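Long-range contacts in cleavage stimulation factor 77 (PDB 2UY1), which probably takes part in pre-mRNA 3'-end processing and may bind mRNA: residues G318-I323 / F448-I453; R300-F305 / A326-Y331. One frame throughout, in Å; residues are numbered along the deposited sequence.

Interaction 1: G318-I323 / F448-I453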
loop_
_atom_site.group_PDB
_atom_site.type_symbol
_atom_site.label_atom_id
_atom_site.label_comp_id
_atom_site.label_asym_id
_atom_site.label_seq_id
_atom_site.Cartn_x
_atom_site.Cartn_y
_atom_site.Cartn_z
ATOM N N GLY A 318 -12.802 4.242 22.371
ATOM C CA GLY A 318 -12.144 5.133 21.415
ATOM C C GLY A 318 -12.793 5.071 20.044
ATOM O O GLY A 318 -13.579 4.167 19.778
ATOM N N PRO A 319 -12.479 6.047 19.160
ATOM C CA PRO A 319 -13.092 6.061 17.838
ATOM C C PRO A 319 -13.128 4.709 17.025
ATOM O O PRO A 319 -14.121 4.444 16.380
ATOM C CB PRO A 319 -12.323 7.139 17.077
ATOM C CG PRO A 319 -11.479 7.819 18.005
ATOM C CD PRO A 319 -11.635 7.231 19.405
ATOM N N HIS A 320 -12.034 3.948 17.004
ATOM C CA HIS A 320 -11.953 2.706 16.288
ATOM C C HIS A 320 -13.090 1.749 16.637
ATOM O O HIS A 320 -13.560 0.998 15.756
ATOM C CB HIS A 320 -10.625 2.069 16.607
ATOM C CG HIS A 320 -9.447 2.637 15.851
ATOM N ND1 HIS A 320 -8.646 3.639 16.368
ATOM C CD2 HIS A 320 -8.908 2.300 14.657
ATOM C CE1 HIS A 320 -7.664 3.896 15.520
ATOM N NE2 HIS A 320 -7.807 3.100 14.474
ATOM N N VAL A 321 -13.559 1.798 17.900
ATOM C CA VAL A 321 -14.597 0.855 18.383
ATOM C C VAL A 321 -15.936 1.160 17.700
ATOM O O VAL A 321 -16.560 0.252 17.203
ATOM C CB VAL A 321 -14.648 0.731 19.962
ATOM C CG1 VAL A 321 -15.658 -0.304 20.397
ATOM C CG2 VAL A 321 -13.311 0.368 20.544
ATOM N N PHE A 322 -16.299 2.448 17.606
ATOM C CA PHE A 322 -17.446 2.954 16.775
ATOM C C PHE A 322 -17.332 2.570 15.309
ATOM O O PHE A 322 -18.265 2.040 14.769
ATOM C CB PHE A 322 -17.672 4.494 16.935
ATOM C CG PHE A 322 -18.029 4.919 18.340
ATOM C CD1 PHE A 322 -19.349 4.912 18.785
ATOM C CD2 PHE A 322 -17.036 5.282 19.233
ATOM C CE1 PHE A 322 -19.663 5.238 20.106
ATOM C CE2 PHE A 322 -17.339 5.615 20.566
ATOM C CZ PHE A 322 -18.670 5.640 20.991
ATOM N N ILE A 323 -16.188 2.846 14.676
ATOM C CA ILE A 323 -15.993 2.488 13.269
ATOM C C ILE A 323 -16.118 0.993 13.031
ATOM O O ILE A 323 -16.818 0.552 12.106
ATOM C CB ILE A 323 -14.542 2.924 12.749
ATOM C CG1 ILE A 323 -14.319 4.461 12.966
ATOM C CG2 ILE A 323 -14.452 2.527 11.323
ATOM C CD1 ILE A 323 -12.787 4.924 12.904
ATOM N N PHE A 448 -6.828 -3.843 13.443
ATOM C CA PHE A 448 -7.936 -3.064 12.829
ATOM C C PHE A 448 -7.522 -1.659 12.410
ATOM O O PHE A 448 -7.126 -0.834 13.211
ATOM C CB PHE A 448 -9.165 -3.059 13.729
ATOM C CG PHE A 448 -10.388 -2.375 13.114
ATOM C CD1 PHE A 448 -11.039 -2.939 12.022
ATOM C CD2 PHE A 448 -10.851 -1.143 13.640
ATOM C CE1 PHE A 448 -12.154 -2.318 11.435
ATOM C CE2 PHE A 448 -11.921 -0.518 13.081
ATOM C CZ PHE A 448 -12.604 -1.126 11.967
ATOM N N LEU A 449 -7.559 -1.410 11.125
ATOM C CA LEU A 449 -7.151 -0.126 10.574
ATOM C C LEU A 449 -5.721 0.195 10.995
ATOM O O LEU A 449 -4.851 -0.653 10.789
ATOM C CB LEU A 449 -8.185 0.940 10.884
ATOM C CG LEU A 449 -9.561 0.610 10.282
ATOM C CD1 LEU A 449 -10.329 1.899 10.493
ATOM C CD2 LEU A 449 -9.552 0.244 8.816
ATOM N N ASP A 450 -5.466 1.327 11.640
ATOM C CA ASP A 450 -4.090 1.613 12.165
ATOM C C ASP A 450 -3.849 1.057 13.605
ATOM O O ASP A 450 -2.826 1.336 14.210
ATOM C CB ASP A 450 -3.862 3.122 12.159
ATOM C CG ASP A 450 -4.910 3.845 12.976
ATOM O OD1 ASP A 450 -6.077 3.787 12.572
ATOM O OD2 ASP A 450 -4.579 4.386 14.048
ATOM N N LEU A 451 -4.786 0.291 14.180
ATOM C CA LEU A 451 -4.521 -0.301 15.497
ATOM C C LEU A 451 -3.788 -1.614 15.268
ATOM O O LEU A 451 -4.306 -2.473 14.514
ATOM C CB LEU A 451 -5.806 -0.660 16.223
ATOM C CG LEU A 451 -6.633 0.434 16.853
ATOM C CD1 LEU A 451 -7.909 -0.156 17.407
ATOM C CD2 LEU A 451 -5.824 1.094 17.948
ATOM N N LYS A 452 -2.591 -1.757 15.866
ATOM C CA LYS A 452 -1.743 -2.938 15.664
ATOM C C LYS A 452 -1.375 -3.484 17.029
ATOM O O LYS A 452 -1.096 -2.725 17.934
ATOM C CB LYS A 452 -0.426 -2.610 14.941
ATOM C CG LYS A 452 -0.496 -1.815 13.632
ATOM C CD LYS A 452 -1.435 -2.494 12.641
ATOM C CE LYS A 452 -0.881 -2.480 11.206
ATOM N NZ LYS A 452 -0.716 -1.094 10.819
ATOM N N ILE A 453 -1.388 -4.805 17.162
ATOM C CA ILE A 453 -0.814 -5.500 18.312
ATOM C C ILE A 453 0.726 -5.306 18.288
ATOM O O ILE A 453 1.321 -5.264 17.214
ATOM C CB ILE A 453 -1.068 -6.999 18.130
ATOM C CG1 ILE A 453 -2.566 -7.327 18.261
ATOM C CG2 ILE A 453 -0.182 -7.855 19.048
ATOM C CD1 ILE A 453 -2.867 -8.775 17.854
#
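The imidazole of His320 meets Leu451 over one face and Asp450 at its edge. CG of Leu451 sits 3.6 Å from the centroid of the His320 ring, 5° off the normal, a CH-pi contact, while CD1 of Leu451 comes to 3.5 Å from His320 CG near the root of the ring. Leu449 CB lies by the ring edge, near its plane. The phenyl ring of Phe448 is covered on one face by the neighbouring Leu449 CG, takes Ile323 CG2 at its edge, and makes an edge-to-face pair with Tyr324. His320 O lies 3.5 Å from Phe448 CE2, approaching obliquely.

The polar centre is one bond: His320 NE2 donates to Asp450 OD1 at 2.7 Å, with an N-H...O angle of 153°. The oxygen lies almost in the imidazole plane, but the carboxylate is turned, so the hydrogen comes to OD1 from above the carboxylate plane. Asp450 reaches the ring because its CG stands between its backbone N and carbonyl carbon (chi1 57°), swinging the carboxylate over to NE2. The bond gives the imidazole edge a definite orientation, and the nearby carboxylate would be expected to favour the protonated imidazole, if anything.

Behind this, Phe448 to Leu451 form a type II' turn, closed by Leu451 N to Phe448 O at 2.8 Å; the return bond from Phe448 N to Leu451 O (3.1 Å) pairs its ends. The turn presents four successive side chains to the first turn of helix 319-333. Helix 282-300 supports Leu451 through Lys283 and Leu287, and Leu355 of helix 354-367 packs on His320. The arrangement is thus a beta turn docked on a helix start, joining the segment after helix 434-446 to the helical HAT-repeat array expected for Suppressor-of-forked proteins.

Interaction 2: R300-F305 / A326-Y331; sequences RGLELF and AFIEYY
Phe305 and Ile328 make the close part of this contact. CG2 of Ile328 stands 3.7 Å from both CE2 and CZ of Phe305, so the branch methyl rests obliquely on the far end of the ring. Phe305 extends that end toward helix 319-333 because its CG lies opposite the backbone N (chi1 168°). Leu297 and Leu293 of helix 282-300 back Ile328 and Phe305 respectively. Glu329 borders the same ring: its chain bends at chi2 and brings OE2 to 3.9 Å from Phe305 CE2, near the ring plane. That oxygen is held by a salt bridge to Arg306, the residue that follows Phe305, so the charge beside the aromatic edge is paired.

Three consecutive helices, 282-300, 302-312 and 319-333, meet here, in a stack of helices in keeping with the HAT (half-a-TPR) repeat fold of this family. Gly301 takes a positive phi of 88° where helix 282-300 ends, and is also the N-cap of helix 302-312, which lets the second helix start at once and bring Leu302 and Phe305 to bear on helix 319-333.

The looser side lies at Leu302, which remains partly exposed. Its CD2 is 4.2 Å from Ile328 CG2 and as far from Glu329 OE2, running alongside the carboxylate in the opposite sense.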
loop_
_atom_site.group_PDB
_atom_site.type_symbol
_atom_site.label_atom_id
_atom_site.label_comp_id
_atom_site.label_asym_id
_atom_site.label_seq_id
_atom_site.Cartn_x
_atom_site.Cartn_y
_atom_site.Cartn_z
ATOM N N ARG A 300 -22.314 -15.780 20.277
ATOM C CA ARG A 300 -23.693 -15.524 20.724
ATOM C C ARG A 300 -24.486 -14.678 19.706
ATOM O O ARG A 300 -25.702 -14.479 19.868
ATOM C CB ARG A 300 -23.692 -14.887 22.123
ATOM C CG ARG A 300 -23.193 -15.901 23.231
ATOM C CD ARG A 300 -23.130 -15.285 24.572
ATOM N NE ARG A 300 -22.229 -16.091 25.341
ATOM C CZ ARG A 300 -21.126 -15.627 25.907
ATOM N NH1 ARG A 300 -20.841 -14.328 25.867
ATOM N NH2 ARG A 300 -20.357 -16.469 26.571
ATOM N N GLY A 301 -23.805 -14.193 18.664
ATOM C CA GLY A 301 -24.497 -13.450 17.607
ATOM C C GLY A 301 -24.638 -11.973 17.824
ATOM O O GLY A 301 -24.172 -11.443 18.827
ATOM N N LEU A 302 -25.270 -11.290 16.827
ATOM C CA LEU A 302 -25.479 -9.825 16.845
ATOM C C LEU A 302 -26.160 -9.185 18.038
ATOM O O LEU A 302 -25.855 -8.081 18.393
ATOM C CB LEU A 302 -26.254 -9.373 15.601
ATOM C CG LEU A 302 -25.473 -9.436 14.307
ATOM C CD1 LEU A 302 -26.413 -9.578 13.110
ATOM C CD2 LEU A 302 -24.425 -8.225 14.207
ATOM N N GLU A 303 -27.132 -9.853 18.627
ATOM C CA GLU A 303 -27.900 -9.227 19.660
ATOM C C GLU A 303 -27.031 -9.075 20.925
ATOM O O GLU A 303 -27.147 -8.077 21.618
ATOM C CB GLU A 303 -29.115 -10.088 19.950
ATOM C CG GLU A 303 -30.255 -10.058 18.860
ATOM C CD GLU A 303 -31.567 -10.801 19.326
ATOM O OE1 GLU A 303 -32.001 -10.566 20.455
ATOM O OE2 GLU A 303 -32.148 -11.653 18.611
ATOM N N LEU A 304 -26.197 -10.080 21.228
ATOM C CA LEU A 304 -25.322 -10.070 22.418
ATOM C C LEU A 304 -24.076 -9.210 22.108
ATOM O O LEU A 304 -23.479 -8.563 22.984
ATOM C CB LEU A 304 -24.936 -11.527 22.792
ATOM C CG LEU A 304 -26.001 -12.295 23.648
ATOM C CD1 LEU A 304 -26.314 -11.515 24.940
ATOM C CD2 LEU A 304 -27.247 -12.566 22.855
ATOM N N PHE A 305 -23.696 -9.207 20.842
ATOM C CA PHE A 305 -22.680 -8.218 20.332
ATOM C C PHE A 305 -23.083 -6.754 20.655
ATOM O O PHE A 305 -22.286 -5.966 21.194
ATOM C CB PHE A 305 -22.530 -8.459 18.847
ATOM C CG PHE A 305 -21.767 -7.391 18.105
ATOM C CD1 PHE A 305 -20.383 -7.284 18.234
ATOM C CD2 PHE A 305 -22.433 -6.529 17.243
ATOM C CE1 PHE A 305 -19.692 -6.303 17.493
ATOM C CE2 PHE A 305 -21.755 -5.562 16.557
ATOM C CZ PHE A 305 -20.362 -5.472 16.690
ATOM N N ALA A 326 -19.904 -0.072 13.383
ATOM C CA ALA A 326 -20.619 0.378 12.188
ATOM C C ALA A 326 -20.409 -0.520 11.002
ATOM O O ALA A 326 -21.369 -0.887 10.287
ATOM C CB ALA A 326 -20.314 1.864 11.843
ATOM N N PHE A 327 -19.153 -0.861 10.725
ATOM C CA PHE A 327 -18.887 -1.906 9.691
ATOM C C PHE A 327 -19.571 -3.303 9.882
ATOM O O PHE A 327 -19.971 -3.971 8.953
ATOM C CB PHE A 327 -17.366 -2.136 9.646
ATOM C CG PHE A 327 -16.549 -0.956 9.080
ATOM C CD1 PHE A 327 -17.156 0.087 8.342
ATOM C CD2 PHE A 327 -15.144 -0.975 9.174
ATOM C CE1 PHE A 327 -16.358 1.202 7.793
ATOM C CE2 PHE A 327 -14.383 0.054 8.618
ATOM C CZ PHE A 327 -15.023 1.171 7.922
ATOM N N ILE A 328 -19.501 -3.832 11.090
ATOM C CA ILE A 328 -19.955 -5.147 11.370
ATOM C C ILE A 328 -21.482 -5.088 11.128
ATOM O O ILE A 328 -21.992 -5.949 10.475
ATOM C CB ILE A 328 -19.727 -5.518 12.823
ATOM C CG1 ILE A 328 -18.241 -5.752 13.096
ATOM C CG2 ILE A 328 -20.673 -6.706 13.242
ATOM C CD1 ILE A 328 -17.543 -6.757 12.197
ATOM N N GLU A 329 -22.137 -4.004 11.506
ATOM C CA GLU A 329 -23.608 -3.887 11.282
ATOM C C GLU A 329 -23.962 -3.687 9.840
ATOM O O GLU A 329 -24.846 -4.334 9.328
ATOM C CB GLU A 329 -24.190 -2.698 12.110
ATOM C CG GLU A 329 -24.176 -2.912 13.636
ATOM C CD GLU A 329 -25.245 -3.898 14.164
ATOM O OE1 GLU A 329 -26.092 -4.313 13.418
ATOM O OE2 GLU A 329 -25.189 -4.291 15.358
ATOM N N TYR A 330 -23.248 -2.821 9.137
ATOM C CA TYR A 330 -23.533 -2.772 7.708
ATOM C C TYR A 330 -23.426 -4.124 6.956
ATOM O O TYR A 330 -24.325 -4.530 6.158
ATOM C CB TYR A 330 -22.636 -1.733 7.017
ATOM C CG TYR A 330 -23.054 -1.650 5.561
ATOM C CD1 TYR A 330 -24.311 -1.143 5.215
ATOM C CD2 TYR A 330 -22.207 -2.095 4.547
ATOM C CE1 TYR A 330 -24.734 -1.124 3.842
ATOM C CE2 TYR A 330 -22.626 -2.072 3.183
ATOM C CZ TYR A 330 -23.873 -1.603 2.868
ATOM O OH TYR A 330 -24.198 -1.546 1.548
ATOM N N TYR A 331 -22.285 -4.781 7.128
ATOM C CA TYR A 331 -21.956 -5.980 6.338
ATOM C C TYR A 331 -22.717 -7.194 6.758
ATOM O O TYR A 331 -22.933 -8.083 5.936
ATOM C CB TYR A 331 -20.424 -6.206 6.316
ATOM C CG TYR A 331 -19.809 -5.094 5.426
ATOM C CD1 TYR A 331 -19.962 -5.135 4.034
ATOM C CD2 TYR A 331 -19.190 -3.974 5.984
ATOM C CE1 TYR A 331 -19.456 -4.094 3.175
ATOM C CE2 TYR A 331 -18.639 -2.896 5.121
ATOM C CZ TYR A 331 -18.798 -2.999 3.709
ATOM O OH TYR A 331 -18.331 -1.963 2.848
#

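Overall arrangement
Followed from the N terminus, the chain passes 300-305, then 318-323, 326-331 and finally 448-453. Interaction 2 closes a short loop of 20 residues, holding helix 302-312 against helix 319-333. Interaction 1 starts within that loop and closes a far longer one of 124 residues, mostly helical, so the two cross along the sequence. Helix 319-333 serves both, offering its first turn to the late segment 448-453 and a later part to helix 302-312. Their centres lie 16 Å apart, yet they touch where Phe448 CZ packs 3.8 Å from Phe327 CD2, tying neighbouring helices and the C-terminal segment together.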